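Side-chain contacts in DUF3863 domain-containing protein (Parabacteroides distasonis, PDB 3LM3), which is of unknown function but, as a putative glycoside hydrolase or deacetylase, probably acts on carbohydrate substrates: residues T52-G55 against V56-R60; W74-M78 against N79-D83; N87-E90 against I91-V95; K136-G139 against N140-P144; A288-V291 against H292-K296. All blocks are in the same frame, centred on the assembly; numbering follows the deposited sequence. Where two conformers were deposited one is given.

Contact 1. Residues T52-G55 against V56-R60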
# COMPACT_ATOMS: atom_id res chain seq x y z
N THR A 52 3.62 -22.36 -9.45
CA THR A 52 3.95 -23.05 -10.70
C THR A 52 4.22 -22.01 -11.79
O THR A 52 3.67 -20.89 -11.78
CB THR A 52 2.85 -24.02 -11.19
OG1 THR A 52 1.73 -23.28 -11.65
CG2 THR A 52 2.47 -25.01 -10.10
N LEU A 53 5.03 -22.41 -12.76
CA LEU A 53 5.27 -21.58 -13.92
C LEU A 53 3.96 -21.28 -14.65
O LEU A 53 3.70 -20.15 -14.99
CB LEU A 53 6.24 -22.28 -14.87
CG LEU A 53 6.44 -21.62 -16.25
CD1 LEU A 53 6.97 -20.17 -16.15
CD2 LEU A 53 7.36 -22.49 -17.11
N GLU A 54 3.14 -22.29 -14.88
CA GLU A 54 1.89 -22.04 -15.59
C GLU A 54 0.98 -21.08 -14.85
O GLU A 54 0.31 -20.26 -15.48
CB GLU A 54 1.12 -23.31 -15.94
CG GLU A 54 -0.39 -23.08 -16.37
CD GLU A 54 -0.63 -22.07 -17.55
OE1 GLU A 54 0.28 -21.30 -17.97
OE2 GLU A 54 -1.78 -22.03 -18.05
N GLY A 55 0.94 -21.15 -13.52
CA GLY A 55 0.09 -20.25 -12.77
C GLY A 55 0.55 -18.81 -12.83
O GLY A 55 -0.26 -17.89 -12.92
N VAL A 56 1.87 -18.59 -12.75
CA VAL A 56 2.42 -17.28 -12.80
C VAL A 56 2.22 -16.66 -14.20
O VAL A 56 1.84 -15.52 -14.36
CB VAL A 56 3.89 -17.41 -12.37
CG1 VAL A 56 4.58 -16.12 -12.52
CG2 VAL A 56 3.96 -17.94 -10.90
N ARG A 57 2.50 -17.45 -15.22
CA ARG A 57 2.33 -17.03 -16.62
C ARG A 57 0.85 -16.69 -16.90
O ARG A 57 0.54 -15.69 -17.52
CB ARG A 57 2.82 -18.12 -17.55
CG ARG A 57 2.62 -17.80 -19.03
CD ARG A 57 3.33 -18.86 -19.93
NE ARG A 57 3.01 -20.22 -19.50
CZ ARG A 57 3.85 -21.27 -19.49
NH1 ARG A 57 5.12 -21.18 -19.90
NH2 ARG A 57 3.40 -22.45 -19.03
N ALA A 58 -0.06 -17.52 -16.41
CA ALA A 58 -1.47 -17.26 -16.63
C ALA A 58 -1.89 -15.94 -15.99
O ALA A 58 -2.65 -15.18 -16.57
CB ALA A 58 -2.31 -18.41 -16.07
N LEU A 59 -1.40 -15.68 -14.78
CA LEU A 59 -1.76 -14.45 -14.11
C LEU A 59 -1.20 -13.23 -14.85
O LEU A 59 -1.91 -12.22 -15.00
CB LEU A 59 -1.29 -14.53 -12.64
CG LEU A 59 -1.88 -13.50 -11.70
CD1 LEU A 59 -3.40 -13.60 -11.64
CD2 LEU A 59 -1.26 -13.74 -10.29
N ARG A 60 0.05 -13.32 -15.34
CA ARG A 60 0.64 -12.22 -16.13
C ARG A 60 -0.11 -11.98 -17.44
O ARG A 60 -0.29 -10.86 -17.84
CB ARG A 60 2.13 -12.46 -16.41
CG ARG A 60 2.96 -11.39 -17.18
CD ARG A 60 2.86 -10.16 -16.43
NE ARG A 60 3.60 -8.97 -16.90
CZ ARG A 60 3.21 -8.13 -17.85
NH1 ARG A 60 2.21 -8.43 -18.67
NH2 ARG A 60 3.81 -6.97 -17.94

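Contact 2. Residues W74-M78 against N79-D83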
# COMPACT_ATOMS: atom_id res chain seq x y z
N TRP A 74 7.35 -7.69 -9.80
CA TRP A 74 7.45 -9.04 -9.22
C TRP A 74 8.22 -8.93 -7.94
O TRP A 74 9.35 -8.43 -7.92
CB TRP A 74 8.20 -9.94 -10.19
CG TRP A 74 7.53 -10.15 -11.51
CD1 TRP A 74 7.81 -9.51 -12.69
CD2 TRP A 74 6.48 -11.10 -11.81
NE1 TRP A 74 7.01 -10.01 -13.69
CE2 TRP A 74 6.18 -10.98 -13.17
CE3 TRP A 74 5.75 -12.03 -11.03
CZ2 TRP A 74 5.21 -11.76 -13.80
CZ3 TRP A 74 4.79 -12.81 -11.66
CH2 TRP A 74 4.52 -12.68 -13.03
N GLY A 75 7.65 -9.38 -6.85
CA GLY A 75 8.30 -9.33 -5.57
C GLY A 75 8.52 -10.72 -5.01
O GLY A 75 7.57 -11.50 -4.88
N PHE A 76 9.77 -11.04 -4.66
CA PHE A 76 10.14 -12.38 -4.17
C PHE A 76 10.59 -12.33 -2.72
O PHE A 76 11.38 -11.47 -2.33
CB PHE A 76 11.36 -12.90 -4.94
CG PHE A 76 11.08 -13.32 -6.37
CD1 PHE A 76 10.90 -12.40 -7.38
CD2 PHE A 76 11.06 -14.66 -6.69
CE1 PHE A 76 10.67 -12.83 -8.70
CE2 PHE A 76 10.82 -15.09 -8.00
CZ PHE A 76 10.62 -14.18 -8.97
N THR A 77 10.17 -13.31 -1.92
CA THR A 77 10.79 -13.51 -0.62
C THR A 77 12.22 -14.07 -0.79
O THR A 77 12.60 -14.54 -1.86
CB THR A 77 10.02 -14.50 0.21
OG1 THR A 77 10.08 -15.79 -0.43
CG2 THR A 77 8.60 -14.04 0.41
N MSE A 78 13.00 -14.06 0.29
CA MSE A 78 14.36 -14.57 0.19
C MSE A 78 14.35 -16.03 -0.18
O MSE A 78 15.12 -16.46 -1.04
CB MSE A 78 15.15 -14.37 1.49
CG MSE A 78 16.61 -14.75 1.32
SE MSE A 78 17.61 -13.46 0.26
CE MSE A 78 17.83 -12.12 1.68
N ASN A 79 13.47 -16.79 0.45
CA ASN A 79 13.43 -18.22 0.15
C ASN A 79 13.00 -18.49 -1.29
O ASN A 79 13.52 -19.42 -1.92
CB ASN A 79 12.54 -18.95 1.17
CG ASN A 79 13.17 -19.00 2.56
OD1 ASN A 79 14.40 -18.91 2.69
ND2 ASN A 79 12.34 -19.07 3.59
N ALA A 80 12.11 -17.66 -1.85
CA ALA A 80 11.73 -17.84 -3.26
C ALA A 80 12.87 -17.46 -4.20
O ALA A 80 13.02 -18.04 -5.29
CB ALA A 80 10.50 -17.05 -3.59
N LEU A 81 13.68 -16.46 -3.82
CA LEU A 81 14.86 -16.10 -4.62
C LEU A 81 15.90 -17.20 -4.66
O LEU A 81 16.57 -17.40 -5.66
CB LEU A 81 15.57 -14.85 -4.08
CG LEU A 81 14.87 -13.55 -4.35
CD1 LEU A 81 15.65 -12.43 -3.62
CD2 LEU A 81 14.70 -13.31 -5.86
N GLU A 82 16.05 -17.91 -3.54
CA GLU A 82 17.15 -18.87 -3.38
C GLU A 82 16.81 -20.32 -3.64
O GLU A 82 17.73 -21.13 -3.82
CB GLU A 82 17.73 -18.72 -1.97
CG GLU A 82 18.49 -17.44 -1.75
CD GLU A 82 19.13 -17.34 -0.38
OE1 GLU A 82 18.55 -17.83 0.61
OE2 GLU A 82 20.21 -16.72 -0.29
N ASP A 83 15.53 -20.65 -3.71
CA ASP A 83 15.13 -22.05 -3.79
C ASP A 83 15.60 -22.68 -5.10
O ASP A 83 15.33 -22.16 -6.17
CB ASP A 83 13.62 -22.17 -3.67
CG ASP A 83 13.21 -23.56 -3.25
OD1 ASP A 83 13.20 -24.48 -4.09
OD2 ASP A 83 12.97 -23.74 -2.03

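Contact 3. Residues N87-E90 against I91-V95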
# COMPACT_ATOMS: atom_id res chain seq x y z
N ASN A 87 10.42 -25.68 -9.94
CA ASN A 87 9.36 -24.67 -10.06
C ASN A 87 9.86 -23.26 -9.82
O ASN A 87 9.55 -22.33 -10.58
CB ASN A 87 8.13 -24.98 -9.20
CG ASN A 87 8.41 -24.99 -7.72
OD1 ASN A 87 9.40 -25.58 -7.25
ND2 ASN A 87 7.50 -24.41 -6.96
N TYR A 88 10.64 -23.08 -8.75
CA TYR A 88 11.15 -21.76 -8.43
C TYR A 88 12.17 -21.32 -9.45
O TYR A 88 12.19 -20.16 -9.82
CB TYR A 88 11.67 -21.66 -7.00
CG TYR A 88 10.51 -21.65 -6.04
CD1 TYR A 88 9.66 -20.57 -5.94
CD2 TYR A 88 10.21 -22.77 -5.27
CE1 TYR A 88 8.56 -20.56 -5.08
CE2 TYR A 88 9.12 -22.78 -4.43
CZ TYR A 88 8.30 -21.69 -4.32
OH TYR A 88 7.20 -21.69 -3.48
N ARG A 89 12.98 -22.23 -9.96
CA ARG A 89 13.93 -21.87 -11.02
C ARG A 89 13.18 -21.40 -12.28
O ARG A 89 13.53 -20.36 -12.86
CB ARG A 89 14.86 -23.03 -11.34
CG ARG A 89 15.90 -22.69 -12.40
CD ARG A 89 17.04 -23.72 -12.40
NE ARG A 89 16.56 -25.08 -12.13
CZ ARG A 89 15.79 -25.78 -12.96
NH1 ARG A 89 15.38 -25.24 -14.11
NH2 ARG A 89 15.41 -27.01 -12.63
N GLU A 90 12.15 -22.14 -12.67
CA GLU A 90 11.33 -21.81 -13.84
C GLU A 90 10.62 -20.47 -13.67
O GLU A 90 10.54 -19.66 -14.60
CB GLU A 90 10.28 -22.89 -14.12
CG GLU A 90 10.85 -24.21 -14.63
CD GLU A 90 9.77 -25.29 -14.82
OE1 GLU A 90 8.70 -25.27 -14.15
OE2 GLU A 90 10.00 -26.18 -15.64
N ILE A 91 10.09 -20.22 -12.48
CA ILE A 91 9.44 -18.95 -12.21
C ILE A 91 10.45 -17.81 -12.29
O ILE A 91 10.15 -16.76 -12.89
CB ILE A 91 8.71 -18.95 -10.84
CG1 ILE A 91 7.48 -19.85 -10.94
CG2 ILE A 91 8.33 -17.55 -10.44
CD1 ILE A 91 6.92 -20.26 -9.54
N ARG A 92 11.63 -17.95 -11.70
CA ARG A 92 12.62 -16.90 -11.80
C ARG A 92 12.99 -16.64 -13.28
O ARG A 92 13.09 -15.48 -13.70
CB ARG A 92 13.89 -17.20 -10.98
CG ARG A 92 13.68 -17.08 -9.45
CD ARG A 92 14.97 -17.17 -8.67
NE ARG A 92 15.66 -18.42 -8.89
CZ ARG A 92 15.50 -19.53 -8.16
NH1 ARG A 92 14.65 -19.59 -7.15
NH2 ARG A 92 16.20 -20.59 -8.47
N ASP A 93 13.19 -17.69 -14.07
CA ASP A 93 13.56 -17.52 -15.48
C ASP A 93 12.46 -16.77 -16.22
O ASP A 93 12.75 -15.87 -17.01
CB ASP A 93 13.82 -18.87 -16.17
CG ASP A 93 15.11 -19.55 -15.73
OD1 ASP A 93 15.98 -18.95 -15.07
OD2 ASP A 93 15.25 -20.74 -16.09
N TYR A 94 11.21 -17.10 -15.94
CA TYR A 94 10.09 -16.44 -16.60
C TYR A 94 10.01 -14.97 -16.21
O TYR A 94 9.79 -14.09 -17.04
CB TYR A 94 8.78 -17.14 -16.24
CG TYR A 94 7.54 -16.42 -16.73
CD1 TYR A 94 7.20 -16.43 -18.06
CD2 TYR A 94 6.75 -15.69 -15.87
CE1 TYR A 94 6.09 -15.75 -18.52
CE2 TYR A 94 5.64 -15.03 -16.32
CZ TYR A 94 5.33 -15.05 -17.65
OH TYR A 94 4.22 -14.36 -18.11
N VAL A 95 10.22 -14.68 -14.94
CA VAL A 95 10.19 -13.32 -14.48
C VAL A 95 11.32 -12.48 -15.11
O VAL A 95 11.14 -11.31 -15.47
CB VAL A 95 10.24 -13.26 -12.93
CG1 VAL A 95 10.59 -11.89 -12.47
CG2 VAL A 95 8.88 -13.70 -12.36
O HOH W 1 16.65 -22.99 -15.61

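Contact 4. Residues K136-G139 against N140-P144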
# COMPACT_ATOMS: atom_id res chain seq x y z
N LYS A 136 22.06 -10.08 -10.20
CA LYS A 136 22.75 -11.15 -10.92
C LYS A 136 21.78 -11.99 -11.72
O LYS A 136 22.10 -12.43 -12.83
CB LYS A 136 23.58 -12.00 -9.98
CG LYS A 136 24.87 -11.31 -9.51
N MSE A 137 20.58 -12.21 -11.20
CA MSE A 137 19.49 -12.97 -11.83
C MSE A 137 19.08 -12.33 -13.14
O MSE A 137 18.95 -12.98 -14.18
CB MSE A 137 18.28 -13.01 -10.84
CG MSE A 137 16.98 -13.66 -11.30
SE MSE A 137 15.58 -13.48 -9.92
CE MSE A 137 14.03 -13.38 -11.10
N VAL A 138 18.80 -11.03 -13.07
CA VAL A 138 18.30 -10.30 -14.24
C VAL A 138 19.46 -10.02 -15.19
O VAL A 138 19.30 -10.06 -16.41
CB VAL A 138 17.58 -9.00 -13.84
CG1 VAL A 138 17.24 -8.13 -15.10
CG2 VAL A 138 16.34 -9.34 -13.05
N GLY A 139 20.62 -9.73 -14.61
CA GLY A 139 21.84 -9.53 -15.33
C GLY A 139 21.94 -8.10 -15.82
O GLY A 139 21.05 -7.26 -15.64
N ASN A 140 23.10 -7.83 -16.38
CA ASN A 140 23.45 -6.60 -17.03
C ASN A 140 23.20 -5.33 -16.20
O ASN A 140 22.84 -4.27 -16.67
CB ASN A 140 22.86 -6.64 -18.43
CG ASN A 140 23.44 -7.82 -19.22
OD1 ASN A 140 24.64 -7.85 -19.48
ND2 ASN A 140 22.61 -8.83 -19.53
N GLY A 141 23.54 -5.49 -14.93
CA GLY A 141 23.57 -4.38 -13.97
C GLY A 141 22.24 -3.94 -13.42
O GLY A 141 22.17 -2.93 -12.76
N TYR A 142 21.21 -4.71 -13.70
CA TYR A 142 19.85 -4.40 -13.25
C TYR A 142 19.79 -4.14 -11.76
O TYR A 142 20.35 -4.90 -10.96
CB TYR A 142 18.90 -5.56 -13.57
CG TYR A 142 17.50 -5.28 -13.10
CD1 TYR A 142 16.68 -4.43 -13.80
CD2 TYR A 142 17.04 -5.78 -11.90
CE1 TYR A 142 15.40 -4.08 -13.33
CE2 TYR A 142 15.78 -5.47 -11.42
CZ TYR A 142 14.96 -4.62 -12.13
OH TYR A 142 13.74 -4.30 -11.66
N ARG A 143 19.10 -3.08 -11.39
CA ARG A 143 18.74 -2.86 -10.00
C ARG A 143 17.29 -2.42 -9.95
O ARG A 143 16.84 -1.62 -10.77
CB ARG A 143 19.63 -1.79 -9.39
CG ARG A 143 21.09 -2.18 -9.34
CD ARG A 143 21.95 -1.09 -8.82
NE ARG A 143 21.64 -0.79 -7.44
CZ ARG A 143 22.06 -1.48 -6.40
NH1 ARG A 143 22.81 -2.57 -6.56
NH2 ARG A 143 21.70 -1.09 -5.19
N PRO A 144 16.52 -2.95 -8.99
CA PRO A 144 15.14 -2.51 -8.88
C PRO A 144 15.04 -1.03 -8.46
O PRO A 144 15.99 -0.50 -7.89
CB PRO A 144 14.57 -3.46 -7.82
CG PRO A 144 15.69 -3.72 -6.95
CD PRO A 144 16.88 -3.85 -7.89

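Contact 5. Residues A288-V291 against H292-K296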
# COMPACT_ATOMS: atom_id res chain seq x y z
N ALA A 288 0.77 -14.63 -6.06
CA ALA A 288 0.71 -15.66 -7.11
C ALA A 288 -0.01 -16.92 -6.61
O ALA A 288 -0.71 -17.58 -7.38
CB ALA A 288 2.09 -16.00 -7.59
N GLN A 289 0.18 -17.26 -5.35
CA GLN A 289 -0.42 -18.48 -4.80
C GLN A 289 -1.94 -18.46 -4.82
O GLN A 289 -2.58 -19.52 -4.61
CB GLN A 289 0.10 -18.77 -3.39
CG GLN A 289 -0.12 -17.72 -2.31
CD GLN A 289 -1.55 -17.61 -1.82
OE1 GLN A 289 -2.26 -16.70 -2.19
NE2 GLN A 289 -1.98 -18.55 -0.97
N MSE A 290 -2.56 -17.31 -5.09
CA MSE A 290 -4.03 -17.25 -5.13
C MSE A 290 -4.60 -18.14 -6.22
O MSE A 290 -5.73 -18.68 -6.08
CB MSE A 290 -4.55 -15.82 -5.33
CG MSE A 290 -4.46 -14.97 -4.10
SE MSE A 290 -5.27 -13.24 -4.21
CE MSE A 290 -4.52 -12.76 -5.93
N VAL A 291 -3.85 -18.32 -7.30
CA VAL A 291 -4.30 -19.21 -8.40
C VAL A 291 -4.52 -20.62 -7.85
O VAL A 291 -5.52 -21.27 -8.17
CB VAL A 291 -3.28 -19.20 -9.57
CG1 VAL A 291 -3.44 -20.40 -10.48
CG2 VAL A 291 -3.34 -17.87 -10.32
N HIS A 292 -3.60 -21.09 -7.02
CA HIS A 292 -3.74 -22.42 -6.40
C HIS A 292 -4.81 -22.43 -5.31
O HIS A 292 -5.62 -23.38 -5.20
CB HIS A 292 -2.42 -22.87 -5.78
CG HIS A 292 -2.40 -24.30 -5.39
ND1 HIS A 292 -2.16 -25.30 -6.30
CD2 HIS A 292 -2.57 -24.92 -4.19
CE1 HIS A 292 -2.19 -26.47 -5.69
NE2 HIS A 292 -2.44 -26.26 -4.41
N GLU A 293 -4.85 -21.39 -4.47
CA GLU A 293 -5.77 -21.39 -3.33
C GLU A 293 -7.24 -21.32 -3.77
O GLU A 293 -8.11 -21.98 -3.17
CB GLU A 293 -5.46 -20.25 -2.38
CG GLU A 293 -6.21 -20.38 -1.06
CD GLU A 293 -5.71 -19.50 0.06
OE1 GLU A 293 -4.79 -18.68 -0.13
OE2 GLU A 293 -6.31 -19.62 1.17
N PHE A 294 -7.51 -20.55 -4.81
CA PHE A 294 -8.88 -20.22 -5.21
C PHE A 294 -9.30 -20.67 -6.59
O PHE A 294 -10.49 -20.65 -6.90
CB PHE A 294 -9.09 -18.71 -5.10
CG PHE A 294 -8.82 -18.18 -3.72
CD1 PHE A 294 -9.59 -18.61 -2.63
CD2 PHE A 294 -7.78 -17.33 -3.46
CE1 PHE A 294 -9.33 -18.13 -1.35
CE2 PHE A 294 -7.53 -16.86 -2.17
CZ PHE A 294 -8.30 -17.29 -1.11
N GLY A 295 -8.36 -21.09 -7.41
CA GLY A 295 -8.62 -21.61 -8.73
C GLY A 295 -8.09 -20.69 -9.80
O GLY A 295 -8.25 -19.45 -9.71
N LYS A 296 -7.49 -21.26 -10.84
CA LYS A 296 -6.86 -20.47 -11.87
C LYS A 296 -7.87 -19.63 -12.65
O LYS A 296 -7.63 -18.45 -12.89
CB LYS A 296 -6.05 -21.37 -12.81
CG LYS A 296 -5.37 -20.66 -13.93
CD LYS A 296 -4.50 -21.66 -14.74
CE LYS A 296 -4.86 -21.66 -16.21
NZ LYS A 296 -4.06 -22.71 -16.93

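Contact 1. Residues T52-G55 against V56-R60
The R57 guanidinium meets two side chains of the preceding turn in different ways. L53 lies over one face, its CD2 3.8 Å and its CG 3.9 Å from R57 NH1, which is apolar cover. At the edge, in the plane of the group, comes E54 OE1, in one of the two conformers deposited for that residue: R57 NE stands 3.3 Å from E54 OE1 and R57 NH2 reaches the same oxygen at 3.5 Å. Both bonds are weak, though they make up a salt bridge. The two planes are 45° apart and a single oxygen serves both nitrogens, so this is not a flat, two-pronged pairing. R57 runs out extended and bends at chi3 (48°), which turns its tip back over the earlier turn, while E54 sends OE2 away to K296, its stronger partner. This is the N-terminal end of helix 53-64. T52 is the N-cap, its OG1 accepting from G55 N at 2.9 Å, and T52 O takes V56 N at 3.1 Å to open the i to i+4 series. A58 CB then rests 3.3 Å from E54 O. Farther out, V56 packs on W74 of strand 73-76, L59 meets I299 and M303 of helix 296-313, and L53 and R57 both touch Y94 of helix 86-102.

Contact 2. Residues W74-M78 against N79-D83
The backbone passes from strand 73-76 straight into helix 78-82, with T77 at the N-cap and L81 N bonded to T77 O at 2.9 Å as the first i to i+4 bond across the junction. The side chains of F76 and L81 bridge this turn. L81 CD2 comes within 3.5 Å of F76 CB and 3.7 Å of F76 CG, an oblique approach. A80 CB, by contrast, sits near the plane of the F76 ring, at its edge, 4.0 Å from F76 CD2. The T77 hydroxyl is set between its own backbone N and carbonyl carbon (chi1 65°), which turns OG1 to the helix, where it accepts from A80 N at 3.1 Å with an N-H...O angle of 155°. A80 CB lies 3.4 Å from the same T77 OG1, so the capping oxygen is closely covered by methyl carbon. On another side of the helix the chain of selenomethionine M78 bends, and its CG is 3.7 Å from E82 OE1, a polar-apolar contact. That carboxylate is held by R38. Around the junction, F76 and A80 both touch I29 of strand 21-29, and L81 meets A130 and I134 of helix 120-138. E35 stands beside the cap: its OE2 bonds T77 OG1 and its OE1 takes N79 ND2. The buried T77 hydroxyl, accepting from A80 N and also hydrogen-bonded to E35 OE2, is thus held by two hydrogen bonds, which would be expected to restrict its rotation.

Contact 3. Residues N87-E90 against I91-V95
Packing between charged and backbone groups marks the meeting of R92 with Y88 and R89. One face of the R92 guanidinium lies over the preceding turn, with Y88 O and R89 CA each 3.6 Å from its plane and offset toward the rim. R92 NH1 also approaches Y88 CB at 3.6 Å. The chain bends at chi3 (-60°), which folds the planar end back against this turn instead of letting it extend away. Y88 O is met by the face and not by an N-H. The bonds of R92 NH1 go instead to D83 O and A80 O, the latter a carbonyl of helix 78-82.

Among water-mediated contacts, one water spans R89 and D93: it accepts from R89 NH1 at 3.0 Å and donates to D93 OD2 at 2.7 Å. The R89 end is doubtful, since that side chain has two conformers. The direct gap, 4.9 Å from R89 NH1 to D93 OD2, is too wide for a salt bridge.

A side-chain methylene packs closely on a backbone carbonyl where I91 CG1, turned anti to its own carbonyl carbon (chi1 -71°), lies 3.3 Å from N87 O. The N87 amide places ND2 over one face of the Y88 ring, toward the rim, while bonding H51 O.

Regular backbone bonds join N87 to I91, Y88 to R92, R89 to D93 and E90 to Y94. With V95 packed on W74 and F76, this unbroken helix 86-102 is the longer helix of the connection from strand 73-76 to its parallel neighbour 105-108, a beta-alpha-beta crossover.

Contact 4. Residues K136-G139 against N140-P144
V138 and Y142 carry this contact, their side chains crossing at a slant around a tight turn. V138 CG1 lies 3.4 Å from Y142 CB and 3.5 Å from Y142 CG, while V138 CG2 approaches Y142 CD2 at 3.8 Å; the two methyls thus cradle the root of the ring, reached obliquely, and not its far end. Y142 CG stands anti to the backbone N (chi1 179°), which directs the ring alongside V138 toward strand 105-108.

The next shell is the backbone that brings the pair together. Helix 120-138 ends at V138, G139 leaves helical geometry with positive phi, and a type I' beta turn runs from G139 to Y142. Its closing bond, Y142 N to G139 O, is 3.2 Å long and nearly straight at the hydrogen (162°), but the donor sits 49° out of the carbonyl plane, off any lone pair. N140 and G141, at the two central positions, both have positive phi, and Asn-Gly is a classic pair for a type I' turn.

Farther out, the ring is anchored at its other end: Y142 OH accepts from V106 N on strand 105-108, and Y142 O bonds S135 OG in the last turns of the helix. V138 and Y142 both touch Q99 of helix 86-102, and V138 also meets V106.

The ring is therefore contacted by apolar V138 at its CB end and hydrogen-bonded through OH to a backbone N-H at the other, an arrangement that would restrict its swing.

Contact 5. Residues A288-V291 against H292-K296
Q289 NE2 and E293 OE1 form a short side-chain bond across one turn, 2.9 Å long and almost straight at 172°. The carboxylate oxygen lies in the amide plane of Q289, yet the donor comes to E293 OE1 on its anti side, out of the carboxylate plane, and the two flat groups stand at 89°. The chains run side by side. Q289 starts out wedged between its own N and carbonyl carbon (chi1 59°) and bends again at chi2, bringing NE2 back along the turn to E293. The same nitrogen bonds E47 OE2.

Backbone bonds support the pair: E293 N gives to Q289 O at 2.9 Å, F294 N to M290 O at 2.9 Å and G295 N to V291 O at 2.9 Å, the last from well above the carbonyl plane. There G295, with positive phi, ends helix 290-294 and serves as N-cap of helix 296-313.

The packing is carried by V291 and M290. V291 CG1 meets K296 CB at 3.6 Å, alongside; K296 NZ is bound to E54. The F294 ring takes M290 CB at 4.0 Å from its CD2, and E293 CG of the adjacent residue covers one ring face over its centre. Beyond these, H292 meets the W50 ring, while I247 and I299 contact F294.

Two carboxylate acceptors for NE2, E293 OE1 and E47 OE2, are consistent with the modelled orientation of the Q289 amide and would limit its rotation.

In the fold
Along the chain, contact 1 comes first, then 2, 3, 4 and 5, all within the DUF3863 range and each joined to the next by sequence or packing except contact 4 to 5, whose centres are about 29 Å apart. Contact 3 lies about 10 Å, centre to centre, from both contact 1 and contact 2, and contact 1 equally near contact 5. Strand 73-76 of contact 2 belongs to the parallel sheet that also holds strands 21-29, 105-108 and 280-287; helices 53-64, 86-102 and 120-138 cover it, and contact 5 follows strand 280-287. The contacts lie within successive elements of the beta/alpha region, and neighbouring ones pack on one another, consistent with the architecture of the GH_CE clan.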